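Local structure of transposon Tn7 transposition protein tnsA (Escherichia coli, 1T0F) at residues Pro173-Asn178 with Asn247-Phe252; Leu182-Thr187 with Glu234-Thr239; Gly242-Asn247 with Ala258-Ser263. The protein forms the Tn7 transposase together with TnsB and, as a metal-dependent restriction-enzyme-like endonuclease, cuts the 5' DNA strands in transposition. One frame throughout, in Å; residues are numbered along the deposited sequence.

Contact 1: residues Pro173-Asn178 with Asn247-Phe252; sequences PVVKEN and NIYKSF
The side-chain amide of Asn-178 hydrogen-bonds to three backbone groups of the loop 247-252. Asn-178 ND2 donates to Ile-248 O (2.9 Å) in a rather bent bond, N-H...O 133°, and to Lys-250 O (3.0 Å) in a straighter one at 164°. Both acceptors lie close to the plane of the amide, but ND2 stands well above the carbonyl plane of each. Asn-178 OD1 in turn accepts from Phe-252 N at 2.8 Å, so every polar atom of this buried amide is used, and its flip state is fixed by carbonyls on one end and an N-H on the other. CG of Asn-178 lies anti to the carbonyl carbon (chi1 -84°), which swings the amide off the helix toward the loop. One turn earlier, Val-174 lays CG1 on the loop backbone, 3.4 Å from Ser-251 N. Glu-177 brings its carboxylate alongside Ser-251, with OE2 3.4 Å from Ser-251 CA. On the apolar side, Val-175 CG2 lies over one face of the Tyr-249 ring, offset toward the rim, a CH-pi contact 4.1 Å from the centroid, and also touches Ile-248 CD1 (3.9 Å). Beyond the helix, Ile-248 and Tyr-249 lean on helix 64-75, where Trp-75 meets the Tyr-249 ring edge-to-face. The Tyr-249 side chain is about 5 Å from that of Glu-76, probably an active-site residue by similarity. The loop begins with a type I beta turn from Asn-247 to Lys-250, opened by an Asx turn (Asn-247 OD1 accepting from Tyr-249 N), its carbonyls and the following N-H held by a helix asparagine.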
ATOM      1  N   PRO A 173      13.264   7.129   5.384  1.00 37.13           N
ATOM      2  CA  PRO A 173      13.756   8.352   4.739  1.00 35.22           C
ATOM      3  C   PRO A 173      14.350   8.165   3.339  1.00 33.90           C
ATOM      4  O   PRO A 173      14.198   9.027   2.478  1.00 32.58           O
ATOM      5  CB  PRO A 173      14.790   8.872   5.735  1.00 37.17           C
ATOM      6  CG  PRO A 173      14.275   8.380   7.045  1.00 38.17           C
ATOM      7  CD  PRO A 173      13.873   6.967   6.715  1.00 37.79           C
ATOM      8  N   VAL A 174      15.035   7.050   3.119  1.00 32.79           N
ATOM      9  CA  VAL A 174      15.629   6.789   1.814  1.00 30.65           C
ATOM     10  C   VAL A 174      14.527   6.353   0.856  1.00 28.65           C
ATOM     11  O   VAL A 174      14.569   6.667  -0.329  1.00 25.76           O
ATOM     12  CB  VAL A 174      16.708   5.684   1.889  1.00 31.40           C
ATOM     13  CG1 VAL A 174      17.225   5.371   0.495  1.00 30.98           C
ATOM     14  CG2 VAL A 174      17.858   6.140   2.781  1.00 33.08           C
ATOM     15  N   VAL A 175      13.542   5.624   1.377  1.00 27.00           N
ATOM     16  CA  VAL A 175      12.425   5.169   0.556  1.00 25.69           C
ATOM     17  C   VAL A 175      11.679   6.406   0.073  1.00 26.22           C
ATOM     18  O   VAL A 175      11.293   6.505  -1.090  1.00 26.31           O
ATOM     19  CB  VAL A 175      11.456   4.278   1.369  1.00 24.44           C
ATOM     20  CG1 VAL A 175      10.189   3.991   0.557  1.00 23.01           C
ATOM     21  CG2 VAL A 175      12.147   2.981   1.745  1.00 22.98           C
ATOM     22  N   LYS A 176      11.502   7.356   0.984  1.00 27.08           N
ATOM     23  CA  LYS A 176      10.816   8.600   0.692  1.00 28.34           C
ATOM     24  C   LYS A 176      11.519   9.362  -0.436  1.00 28.69           C
ATOM     25  O   LYS A 176      10.875   9.809  -1.384  1.00 26.53           O
ATOM     26  CB  LYS A 176      10.756   9.455   1.960  1.00 30.81           C
ATOM     27  CG  LYS A 176       9.881  10.691   1.852  1.00 36.02           C
ATOM     28  CD  LYS A 176       9.490  11.215   3.238  1.00 39.73           C
ATOM     29  CE  LYS A 176       8.671  10.181   4.018  1.00 42.51           C
ATOM     30  NZ  LYS A 176       8.119  10.698   5.314  1.00 43.50           N
ATOM     31  N   GLU A 177      12.840   9.504  -0.345  1.00 28.70           N
ATOM     32  CA  GLU A 177      13.561  10.224  -1.390  1.00 29.53           C
ATOM     33  C   GLU A 177      13.504   9.491  -2.726  1.00 25.79           C
ATOM     34  O   GLU A 177      13.462  10.122  -3.784  1.00 24.93           O
ATOM     35  CB  GLU A 177      15.017  10.496  -0.966  1.00 33.39           C
ATOM     36  CG  GLU A 177      15.791   9.307  -0.421  1.00 40.79           C
ATOM     37  CD  GLU A 177      16.728   8.664  -1.445  1.00 45.50           C
ATOM     38  OE1 GLU A 177      17.514   9.394  -2.094  1.00 48.51           O
ATOM     39  OE2 GLU A 177      16.690   7.425  -1.586  1.00 45.06           O
ATOM     40  N   ASN A 178      13.492   8.163  -2.689  1.00 23.36           N
ATOM     41  CA  ASN A 178      13.412   7.401  -3.936  1.00 24.38           C
ATOM     42  C   ASN A 178      12.061   7.604  -4.610  1.00 23.74           C
ATOM     43  O   ASN A 178      11.984   7.723  -5.827  1.00 23.77           O
ATOM     44  CB  ASN A 178      13.629   5.905  -3.691  1.00 22.08           C
ATOM     45  CG  ASN A 178      15.100   5.528  -3.642  1.00 23.99           C
ATOM     46  OD1 ASN A 178      15.916   6.064  -4.394  1.00 25.18           O
ATOM     47  ND2 ASN A 178      15.440   4.583  -2.773  1.00 23.80           N
ATOM     48  N   ASN A 247      16.627  -2.021  -4.702  1.00 24.04           N
ATOM     49  CA  ASN A 247      16.804  -1.902  -3.260  1.00 26.25           C
ATOM     50  C   ASN A 247      16.364  -0.495  -2.865  1.00 25.80           C
ATOM     51  O   ASN A 247      17.170   0.440  -2.845  1.00 24.51           O
ATOM     52  CB  ASN A 247      18.272  -2.124  -2.868  1.00 27.29           C
ATOM     53  CG  ASN A 247      18.469  -2.136  -1.365  1.00 31.51           C
ATOM     54  OD1 ASN A 247      17.514  -1.977  -0.608  1.00 29.85           O
ATOM     55  ND2 ASN A 247      19.712  -2.326  -0.923  1.00 29.22           N
ATOM     56  N   ILE A 248      15.076  -0.358  -2.558  1.00 23.86           N
ATOM     57  CA  ILE A 248      14.486   0.926  -2.194  1.00 23.73           C
ATOM     58  C   ILE A 248      15.039   1.524  -0.909  1.00 23.51           C
ATOM     59  O   ILE A 248      14.838   2.708  -0.636  1.00 23.03           O
ATOM     60  CB  ILE A 248      12.948   0.809  -2.049  1.00 24.97           C
ATOM     61  CG1 ILE A 248      12.597  -0.153  -0.910  1.00 26.51           C
ATOM     62  CG2 ILE A 248      12.350   0.293  -3.338  1.00 27.86           C
ATOM     63  CD1 ILE A 248      11.134  -0.092  -0.485  1.00 29.23           C
ATOM     64  N   TYR A 249      15.727   0.709  -0.120  1.00 24.82           N
ATOM     65  CA  TYR A 249      16.300   1.189   1.130  1.00 26.99           C
ATOM     66  C   TYR A 249      17.654   1.844   0.900  1.00 29.09           C
ATOM     67  O   TYR A 249      18.305   2.308   1.830  1.00 28.56           O
ATOM     68  CB  TYR A 249      16.391   0.041   2.133  1.00 26.85           C
ATOM     69  CG  TYR A 249      15.040  -0.265   2.742  1.00 24.84           C
ATOM     70  CD1 TYR A 249      14.500   0.558   3.730  1.00 26.70           C
ATOM     71  CD2 TYR A 249      14.269  -1.330   2.279  1.00 25.38           C
ATOM     72  CE1 TYR A 249      13.216   0.329   4.242  1.00 27.89           C
ATOM     73  CE2 TYR A 249      12.992  -1.564   2.779  1.00 25.76           C
ATOM     74  CZ  TYR A 249      12.473  -0.735   3.757  1.00 26.19           C
ATOM     75  OH  TYR A 249      11.211  -0.976   4.254  1.00 27.90           O
ATOM     76  N   LYS A 250      18.060   1.888  -0.362  1.00 30.04           N
ATOM     77  CA  LYS A 250      19.310   2.519  -0.752  1.00 31.27           C
ATOM     78  C   LYS A 250      18.935   3.489  -1.860  1.00 31.11           C
ATOM     79  O   LYS A 250      18.061   3.191  -2.671  1.00 29.29           O
ATOM     80  CB  LYS A 250      20.289   1.470  -1.279  1.00 32.89           C
ATOM     81  CG  LYS A 250      21.646   2.020  -1.686  1.00 38.16           C
ATOM     82  CD  LYS A 250      22.569   0.897  -2.138  1.00 40.36           C
ATOM     83  CE  LYS A 250      22.798  -0.113  -1.022  1.00 43.40           C
ATOM     84  NZ  LYS A 250      23.727  -1.205  -1.436  1.00 46.18           N
ATOM     85  N   SER A 251      19.569   4.657  -1.886  1.00 30.75           N
ATOM     86  CA  SER A 251      19.282   5.628  -2.931  1.00 31.06           C
ATOM     87  C   SER A 251      19.399   4.887  -4.258  1.00 29.16           C
ATOM     88  O   SER A 251      20.335   4.109  -4.458  1.00 28.09           O
ATOM     89  CB  SER A 251      20.295   6.773  -2.884  1.00 34.31           C
ATOM     90  OG  SER A 251      19.979   7.768  -3.843  1.00 41.99           O
ATOM     91  N   PHE A 252      18.448   5.113  -5.159  1.00 25.95           N
ATOM     92  CA  PHE A 252      18.479   4.438  -6.451  1.00 24.62           C
ATOM     93  C   PHE A 252      19.811   4.679  -7.160  1.00 25.03           C
ATOM     94  O   PHE A 252      20.393   3.758  -7.717  1.00 23.81           O
ATOM     95  CB  PHE A 252      17.313   4.918  -7.328  1.00 23.74           C
ATOM     96  CG  PHE A 252      17.273   4.284  -8.696  1.00 24.62           C
ATOM     97  CD1 PHE A 252      18.072   4.774  -9.731  1.00 24.23           C
ATOM     98  CD2 PHE A 252      16.454   3.181  -8.943  1.00 24.98           C
ATOM     99  CE1 PHE A 252      18.059   4.175 -10.995  1.00 24.87           C
ATOM    100  CE2 PHE A 252      16.434   2.571 -10.201  1.00 28.06           C
ATOM    101  CZ  PHE A 252      17.241   3.071 -11.231  1.00 25.14           C
TER

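Contact 2: residues Leu182-Thr187 with Glu234-Thr239; sequences LYSVKT and EIRALT
Fully stretched from CG to NE, with CG anti to its own N (chi1 -174°) and a turn only at chi4 (-63°), Arg-236 carries its guanidinium off helix 230-240 to Leu-182 on helix 173-183. There one face of the group lies against the backbone of Leu-182: Leu-182 O is 3.2 Å from Arg-236 NH2, but the angle is too poor for a hydrogen bond. Ser-184 OG approaches the edge near the guanidinium plane, 3.6 Å from Arg-236 NH2. Leu-182 runs past the arginine the opposite way, its CD2 reaching Arg-236 O at 3.7 Å and Arg-236 CG at 4.0 Å. The pairing joins two helices of the C-terminal region of TnsA, which is related by sequence to helix-turn-helix domains, and Trp-181 adds a cation-pi contact to the same guanidinium. Replacing Arg-236 by an alanine would probably leave Trp-181 without its cation and open a gap beside Leu-182, where the guanidinium and CG now lie. Deeper in, Leu-182 CD1 meets Thr-239 CG2 at 3.9 Å, the two side chains crossing nearly at right angles. Thr-239 keeps its methyl turned to the leucine while OG1 bonds back to Ile-235 O (2.7 Å), which also accepts from Thr-239 N on the opposite face of its carbonyl plane. The Tyr-183 hydroxyl bonds to Ala-240 O.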
ATOM      1  N   LEU A 182      11.391   9.035  -8.290  1.00 28.02           N
ATOM      2  CA  LEU A 182      10.672   8.161  -9.208  1.00 29.04           C
ATOM      3  C   LEU A 182       9.292   8.634  -9.614  1.00 30.01           C
ATOM      4  O   LEU A 182       8.840   8.344 -10.716  1.00 29.75           O
ATOM      5  CB  LEU A 182      10.506   6.771  -8.601  1.00 30.88           C
ATOM      6  CG  LEU A 182      11.540   5.688  -8.856  1.00 32.67           C
ATOM      7  CD1 LEU A 182      11.059   4.422  -8.169  1.00 32.58           C
ATOM      8  CD2 LEU A 182      11.707   5.451 -10.360  1.00 33.68           C
ATOM      9  N   TYR A 183       8.616   9.344  -8.720  1.00 30.97           N
ATOM     10  CA  TYR A 183       7.260   9.793  -8.987  1.00 32.30           C
ATOM     11  C   TYR A 183       7.058  11.303  -8.859  1.00 35.47           C
ATOM     12  O   TYR A 183       5.932  11.766  -8.697  1.00 36.13           O
ATOM     13  CB  TYR A 183       6.300   9.060  -8.044  1.00 29.63           C
ATOM     14  CG  TYR A 183       6.360   7.548  -8.148  1.00 27.05           C
ATOM     15  CD1 TYR A 183       5.557   6.857  -9.057  1.00 25.15           C
ATOM     16  CD2 TYR A 183       7.230   6.810  -7.346  1.00 26.18           C
ATOM     17  CE1 TYR A 183       5.620   5.465  -9.165  1.00 23.34           C
ATOM     18  CE2 TYR A 183       7.301   5.421  -7.445  1.00 24.16           C
ATOM     19  CZ  TYR A 183       6.496   4.755  -8.355  1.00 24.04           C
ATOM     20  OH  TYR A 183       6.563   3.381  -8.452  1.00 23.67           O
ATOM     21  N   SER A 184       8.145  12.066  -8.935  1.00 38.89           N
ATOM     22  CA  SER A 184       8.063  13.521  -8.835  1.00 40.86           C
ATOM     23  C   SER A 184       7.031  14.039  -9.828  1.00 42.82           C
ATOM     24  O   SER A 184       6.261  14.950  -9.526  1.00 44.74           O
ATOM     25  CB  SER A 184       9.415  14.151  -9.162  1.00 42.09           C
ATOM     26  OG  SER A 184       9.776  13.864 -10.502  1.00 40.37           O
ATOM     27  N   VAL A 185       7.031  13.453 -11.021  1.00 43.65           N
ATOM     28  CA  VAL A 185       6.098  13.846 -12.068  1.00 45.45           C
ATOM     29  C   VAL A 185       5.172  12.689 -12.436  1.00 46.65           C
ATOM     30  O   VAL A 185       5.375  11.552 -12.006  1.00 46.53           O
ATOM     31  CB  VAL A 185       6.849  14.295 -13.340  1.00 45.90           C
ATOM     32  CG1 VAL A 185       7.779  15.457 -13.012  1.00 45.57           C
ATOM     33  CG2 VAL A 185       7.635  13.127 -13.918  1.00 45.55           C
ATOM     34  N   LYS A 186       4.155  12.992 -13.236  1.00 47.94           N
ATOM     35  CA  LYS A 186       3.187  11.997 -13.686  1.00 50.02           C
ATOM     36  C   LYS A 186       3.891  10.789 -14.314  1.00 49.72           C
ATOM     37  O   LYS A 186       4.669  10.933 -15.255  1.00 48.81           O
ATOM     38  CB  LYS A 186       2.222  12.633 -14.697  1.00 51.52           C
ATOM     39  CG  LYS A 186       2.876  13.140 -15.994  1.00 53.81           C
ATOM     40  CD  LYS A 186       3.974  14.194 -15.768  1.00 55.07           C
ATOM     41  CE  LYS A 186       3.449  15.491 -15.143  1.00 54.77           C
ATOM     42  NZ  LYS A 186       3.027  15.347 -13.716  1.00 53.87           N
ATOM     43  N   THR A 187       3.608   9.602 -13.782  1.00 49.80           N
ATOM     44  CA  THR A 187       4.215   8.366 -14.274  1.00 50.19           C
ATOM     45  C   THR A 187       4.003   8.177 -15.775  1.00 51.46           C
ATOM     46  O   THR A 187       2.871   8.230 -16.264  1.00 49.31           O
ATOM     47  CB  THR A 187       3.644   7.137 -13.527  1.00 49.67           C
ATOM     48  OG1 THR A 187       3.999   7.219 -12.142  1.00 47.80           O
ATOM     49  CG2 THR A 187       4.198   5.841 -14.109  1.00 47.98           C
ATOM     50  N   GLU A 234      14.328   5.122 -19.565  1.00 28.41           N
ATOM     51  CA  GLU A 234      13.579   3.895 -19.807  1.00 28.61           C
ATOM     52  C   GLU A 234      13.509   3.078 -18.520  1.00 27.34           C
ATOM     53  O   GLU A 234      12.453   2.568 -18.153  1.00 25.57           O
ATOM     54  CB  GLU A 234      14.244   3.068 -20.909  1.00 30.42           C
ATOM     55  CG  GLU A 234      14.402   3.809 -22.222  1.00 35.04           C
ATOM     56  CD  GLU A 234      14.924   2.918 -23.331  1.00 39.75           C
ATOM     57  OE1 GLU A 234      15.855   2.124 -23.066  1.00 41.21           O
ATOM     58  OE2 GLU A 234      14.413   3.018 -24.469  1.00 40.80           O
ATOM     59  N   ILE A 235      14.644   2.961 -17.836  1.00 27.11           N
ATOM     60  CA  ILE A 235      14.712   2.218 -16.584  1.00 26.63           C
ATOM     61  C   ILE A 235      13.802   2.880 -15.551  1.00 25.87           C
ATOM     62  O   ILE A 235      13.103   2.207 -14.797  1.00 26.60           O
ATOM     63  CB  ILE A 235      16.168   2.181 -16.041  1.00 27.50           C
ATOM     64  CG1 ILE A 235      17.033   1.291 -16.935  1.00 29.20           C
ATOM     65  CG2 ILE A 235      16.195   1.667 -14.610  1.00 26.66           C
ATOM     66  CD1 ILE A 235      16.621  -0.162 -16.945  1.00 31.75           C
ATOM     67  N   ARG A 236      13.815   4.205 -15.526  1.00 24.90           N
ATOM     68  CA  ARG A 236      12.999   4.953 -14.588  1.00 27.84           C
ATOM     69  C   ARG A 236      11.512   4.661 -14.794  1.00 26.09           C
ATOM     70  O   ARG A 236      10.786   4.405 -13.831  1.00 24.56           O
ATOM     71  CB  ARG A 236      13.273   6.452 -14.751  1.00 30.79           C
ATOM     72  CG  ARG A 236      12.593   7.341 -13.723  1.00 37.34           C
ATOM     73  CD  ARG A 236      13.016   8.799 -13.919  1.00 40.58           C
ATOM     74  NE  ARG A 236      12.355   9.707 -12.985  1.00 46.30           N
ATOM     75  CZ  ARG A 236      11.040   9.909 -12.944  1.00 48.72           C
ATOM     76  NH1 ARG A 236      10.243   9.268 -13.786  1.00 50.90           N
ATOM     77  NH2 ARG A 236      10.523  10.756 -12.062  1.00 49.22           N
ATOM     78  N   ALA A 237      11.067   4.691 -16.049  1.00 25.77           N
ATOM     79  CA  ALA A 237       9.662   4.441 -16.368  1.00 24.95           C
ATOM     80  C   ALA A 237       9.246   3.009 -16.038  1.00 24.87           C
ATOM     81  O   ALA A 237       8.167   2.778 -15.479  1.00 24.61           O
ATOM     82  CB  ALA A 237       9.397   4.742 -17.848  1.00 25.67           C
ATOM     83  N   LEU A 238      10.099   2.045 -16.374  1.00 23.08           N
ATOM     84  CA  LEU A 238       9.787   0.645 -16.101  1.00 22.70           C
ATOM     85  C   LEU A 238       9.784   0.373 -14.596  1.00 21.83           C
ATOM     86  O   LEU A 238       9.005  -0.448 -14.105  1.00 21.22           O
ATOM     87  CB  LEU A 238      10.798  -0.267 -16.808  1.00 23.74           C
ATOM     88  CG  LEU A 238      10.668  -0.296 -18.337  1.00 25.33           C
ATOM     89  CD1 LEU A 238      11.923  -0.905 -18.974  1.00 25.76           C
ATOM     90  CD2 LEU A 238       9.414  -1.087 -18.712  1.00 24.34           C
ATOM     91  N   THR A 239      10.646   1.071 -13.863  1.00 20.53           N
ATOM     92  CA  THR A 239      10.722   0.889 -12.419  1.00 21.25           C
ATOM     93  C   THR A 239       9.491   1.491 -11.730  1.00 21.47           C
ATOM     94  O   THR A 239       8.915   0.878 -10.835  1.00 22.97           O
ATOM     95  CB  THR A 239      11.992   1.546 -11.824  1.00 23.97           C
ATOM     96  OG1 THR A 239      13.160   0.956 -12.412  1.00 22.82           O
ATOM     97  CG2 THR A 239      12.048   1.317 -10.320  1.00 23.20           C
TER

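Contact 3: residues Gly242-Asn247 with Ala258-Ser263; sequences GFIKFN and ADLCIS
Ile-244 and Ile-262, a non-hydrogen-bonded pair, stand side by side on one face of two short antiparallel strands, pointing the same way, with their CG1 atoms 4.0 Å apart. Leu-260 joins them, passing Ile-244 at a slant so that its CD2 meets Ile-244 CG2 (3.9 Å), while its other methyl, CD1, touches Phe-246 CB. Ile-244 packs on helix 230-240, Leu-260 and Ile-262 on helix 198-207. On the other face Lys-245 and Cys-261 make the hydrogen-bonded pair, and Lys-245 CG rests 3.6 Å from Cys-261 CB. With CG set between N and carbonyl carbon (chi1 51°), the lysine starts beside Cys-261, then leads away to a salt bridge with Glu-74. Their backbones are joined by Cys-261 N to Lys-245 O (2.8 Å) and Lys-245 N to Cys-261 O (3.0 Å). At the far end Phe-243 O is gripped twice by Ser-263: OG arrives on a lone pair in the carbonyl plane at 2.9 Å, N nearly along the C=O axis at 3.1 Å. That hydroxyl also lies at the edge of the Phe-243 ring, near its plane. Gly-242, with positive phi, ends helix 230-240 in a Schellman motif just before the strand. The whole is a two-stranded antiparallel sheet that follows a helix and packs its apolar face on the helices of the C-terminal region.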
ATOM      1  N   GLY A 242       6.642  -0.658 -11.921  1.00 21.32           N
ATOM      2  CA  GLY A 242       6.787  -1.923 -11.216  1.00 19.68           C
ATOM      3  C   GLY A 242       7.450  -3.087 -11.933  1.00 21.57           C
ATOM      4  O   GLY A 242       7.715  -4.119 -11.308  1.00 20.89           O
ATOM      5  N   PHE A 243       7.707  -2.944 -13.231  1.00 21.27           N
ATOM      6  CA  PHE A 243       8.336  -4.021 -13.991  1.00 21.70           C
ATOM      7  C   PHE A 243       9.768  -4.251 -13.523  1.00 22.22           C
ATOM      8  O   PHE A 243      10.324  -5.333 -13.686  1.00 23.25           O
ATOM      9  CB  PHE A 243       8.269  -3.710 -15.483  1.00 23.92           C
ATOM     10  CG  PHE A 243       6.869  -3.696 -16.009  1.00 24.42           C
ATOM     11  CD1 PHE A 243       6.076  -4.833 -15.910  1.00 25.09           C
ATOM     12  CD2 PHE A 243       6.322  -2.538 -16.547  1.00 25.62           C
ATOM     13  CE1 PHE A 243       4.754  -4.823 -16.333  1.00 25.06           C
ATOM     14  CE2 PHE A 243       4.994  -2.514 -16.975  1.00 26.41           C
ATOM     15  CZ  PHE A 243       4.211  -3.662 -16.867  1.00 27.30           C
ATOM     16  N   ILE A 244      10.348  -3.220 -12.923  1.00 21.43           N
ATOM     17  CA  ILE A 244      11.684  -3.309 -12.371  1.00 20.97           C
ATOM     18  C   ILE A 244      11.580  -2.885 -10.914  1.00 22.10           C
ATOM     19  O   ILE A 244      10.954  -1.872 -10.607  1.00 20.09           O
ATOM     20  CB  ILE A 244      12.665  -2.351 -13.081  1.00 22.35           C
ATOM     21  CG1 ILE A 244      12.801  -2.741 -14.554  1.00 23.37           C
ATOM     22  CG2 ILE A 244      14.035  -2.388 -12.393  1.00 22.76           C
ATOM     23  CD1 ILE A 244      13.673  -1.776 -15.350  1.00 23.90           C
ATOM     24  N   LYS A 245      12.154  -3.677 -10.015  1.00 22.09           N
ATOM     25  CA  LYS A 245      12.162  -3.317  -8.607  1.00 24.89           C
ATOM     26  C   LYS A 245      13.632  -3.258  -8.192  1.00 25.75           C
ATOM     27  O   LYS A 245      14.488  -3.888  -8.820  1.00 25.31           O
ATOM     28  CB  LYS A 245      11.376  -4.321  -7.761  1.00 25.48           C
ATOM     29  CG  LYS A 245      11.744  -5.760  -7.966  1.00 29.83           C
ATOM     30  CD  LYS A 245      10.593  -6.687  -7.563  1.00 31.97           C
ATOM     31  CE  LYS A 245      10.484  -6.876  -6.064  1.00 31.90           C
ATOM     32  NZ  LYS A 245       9.455  -7.919  -5.722  1.00 31.16           N
ATOM     33  N   PHE A 246      13.930  -2.486  -7.157  1.00 25.08           N
ATOM     34  CA  PHE A 246      15.314  -2.339  -6.723  1.00 25.27           C
ATOM     35  C   PHE A 246      15.419  -2.251  -5.209  1.00 26.05           C
ATOM     36  O   PHE A 246      14.426  -2.403  -4.505  1.00 23.34           O
ATOM     37  CB  PHE A 246      15.915  -1.082  -7.352  1.00 24.12           C
ATOM     38  CG  PHE A 246      15.248   0.201  -6.914  1.00 23.22           C
ATOM     39  CD1 PHE A 246      13.982   0.543  -7.383  1.00 22.96           C
ATOM     40  CD2 PHE A 246      15.895   1.071  -6.037  1.00 22.03           C
ATOM     41  CE1 PHE A 246      13.366   1.742  -6.984  1.00 25.25           C
ATOM     42  CE2 PHE A 246      15.295   2.264  -5.634  1.00 23.65           C
ATOM     43  CZ  PHE A 246      14.025   2.604  -6.108  1.00 24.65           C
ATOM     44  N   ASN A 247      16.627  -2.021  -4.702  1.00 24.04           N
ATOM     45  CA  ASN A 247      16.804  -1.902  -3.260  1.00 26.25           C
ATOM     46  C   ASN A 247      16.364  -0.495  -2.865  1.00 25.80           C
ATOM     47  O   ASN A 247      17.170   0.440  -2.845  1.00 24.51           O
ATOM     48  CB  ASN A 247      18.272  -2.124  -2.868  1.00 27.29           C
ATOM     49  CG  ASN A 247      18.469  -2.136  -1.365  1.00 31.51           C
ATOM     50  OD1 ASN A 247      17.514  -1.977  -0.608  1.00 29.85           O
ATOM     51  ND2 ASN A 247      19.712  -2.326  -0.923  1.00 29.22           N
ATOM     52  N   ALA A 258      23.062  -5.352 -10.049  1.00 29.08           N
ATOM     53  CA  ALA A 258      22.586  -6.609  -9.492  1.00 29.28           C
ATOM     54  C   ALA A 258      21.450  -6.368  -8.498  1.00 29.99           C
ATOM     55  O   ALA A 258      20.725  -7.301  -8.152  1.00 28.89           O
ATOM     56  CB  ALA A 258      23.724  -7.348  -8.806  1.00 28.09           C
ATOM     57  N   ASP A 259      21.305  -5.125  -8.033  1.00 29.43           N
ATOM     58  CA  ASP A 259      20.236  -4.790  -7.088  1.00 30.39           C
ATOM     59  C   ASP A 259      18.889  -4.664  -7.787  1.00 29.22           C
ATOM     60  O   ASP A 259      17.846  -4.622  -7.136  1.00 30.66           O
ATOM     61  CB  ASP A 259      20.521  -3.471  -6.362  1.00 31.57           C
ATOM     62  CG  ASP A 259      21.636  -3.589  -5.345  1.00 33.86           C
ATOM     63  OD1 ASP A 259      21.670  -4.596  -4.609  1.00 34.38           O
ATOM     64  OD2 ASP A 259      22.469  -2.661  -5.269  1.00 35.04           O
ATOM     65  N   LEU A 260      18.903  -4.578  -9.109  1.00 28.08           N
ATOM     66  CA  LEU A 260      17.653  -4.457  -9.843  1.00 28.75           C
ATOM     67  C   LEU A 260      17.128  -5.816 -10.260  1.00 30.32           C
ATOM     68  O   LEU A 260      17.883  -6.671 -10.725  1.00 29.14           O
ATOM     69  CB  LEU A 260      17.829  -3.578 -11.086  1.00 27.79           C
ATOM     70  CG  LEU A 260      17.694  -2.068 -10.872  1.00 27.19           C
ATOM     71  CD1 LEU A 260      18.763  -1.567  -9.916  1.00 26.95           C
ATOM     72  CD2 LEU A 260      17.800  -1.366 -12.206  1.00 27.45           C
ATOM     73  N   CYS A 261      15.831  -6.017 -10.065  1.00 29.95           N
ATOM     74  CA  CYS A 261      15.179  -7.261 -10.446  1.00 31.70           C
ATOM     75  C   CYS A 261      14.256  -6.889 -11.597  1.00 31.91           C
ATOM     76  O   CYS A 261      13.367  -6.047 -11.440  1.00 29.26           O
ATOM     77  CB  CYS A 261      14.367  -7.823  -9.279  1.00 33.77           C
ATOM     78  SG  CYS A 261      13.530  -9.377  -9.664  1.00 44.01           S
ATOM     79  N   ILE A 262      14.482  -7.503 -12.754  1.00 31.28           N
ATOM     80  CA  ILE A 262      13.687  -7.217 -13.938  1.00 33.17           C
ATOM     81  C   ILE A 262      12.781  -8.378 -14.284  1.00 34.21           C
ATOM     82  O   ILE A 262      13.228  -9.519 -14.387  1.00 32.95           O
ATOM     83  CB  ILE A 262      14.587  -6.917 -15.147  1.00 33.50           C
ATOM     84  CG1 ILE A 262      15.464  -5.700 -14.850  1.00 35.53           C
ATOM     85  CG2 ILE A 262      13.732  -6.672 -16.380  1.00 34.58           C
ATOM     86  CD1 ILE A 262      16.349  -5.286 -16.003  1.00 37.33           C
ATOM     87  N   SER A 263      11.501  -8.077 -14.468  1.00 34.98           N
ATOM     88  CA  SER A 263      10.517  -9.101 -14.797  1.00 37.68           C
ATOM     89  C   SER A 263      10.429  -9.361 -16.300  1.00 38.50           C
ATOM     90  O   SER A 263      10.558  -8.441 -17.109  1.00 38.54           O
ATOM     91  CB  SER A 263       9.146  -8.680 -14.276  1.00 38.39           C
ATOM     92  OG  SER A 263       8.771  -7.434 -14.836  1.00 40.90           O
TER

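The three contacts lie 13 to 14 Å apart, centre to centre. Contacts 1 and 2 both use helix 173-183, whose earlier part meets the loop 247-252 and whose later part meets helix 230-240. That helix leads directly into strand 244-245 of contact 3, with a probable hydrogen bond from Ile-244 N to Leu-238 O. Along the chain contact 2 falls within the span between the segments of contact 1 and closes before contact 3 opens. Phe-252 and Phe-246 meet between contacts 1 and 3, while Phe-252 also touches Ile-235 and Phe-246 touches Thr-239 of contact 2. Contacts 1 and 3 share Asn-247 and their segments alternate, so helices 173-183 and 230-240, the two-stranded sheet and the loop 247-252 are interlocked in the C-terminal region.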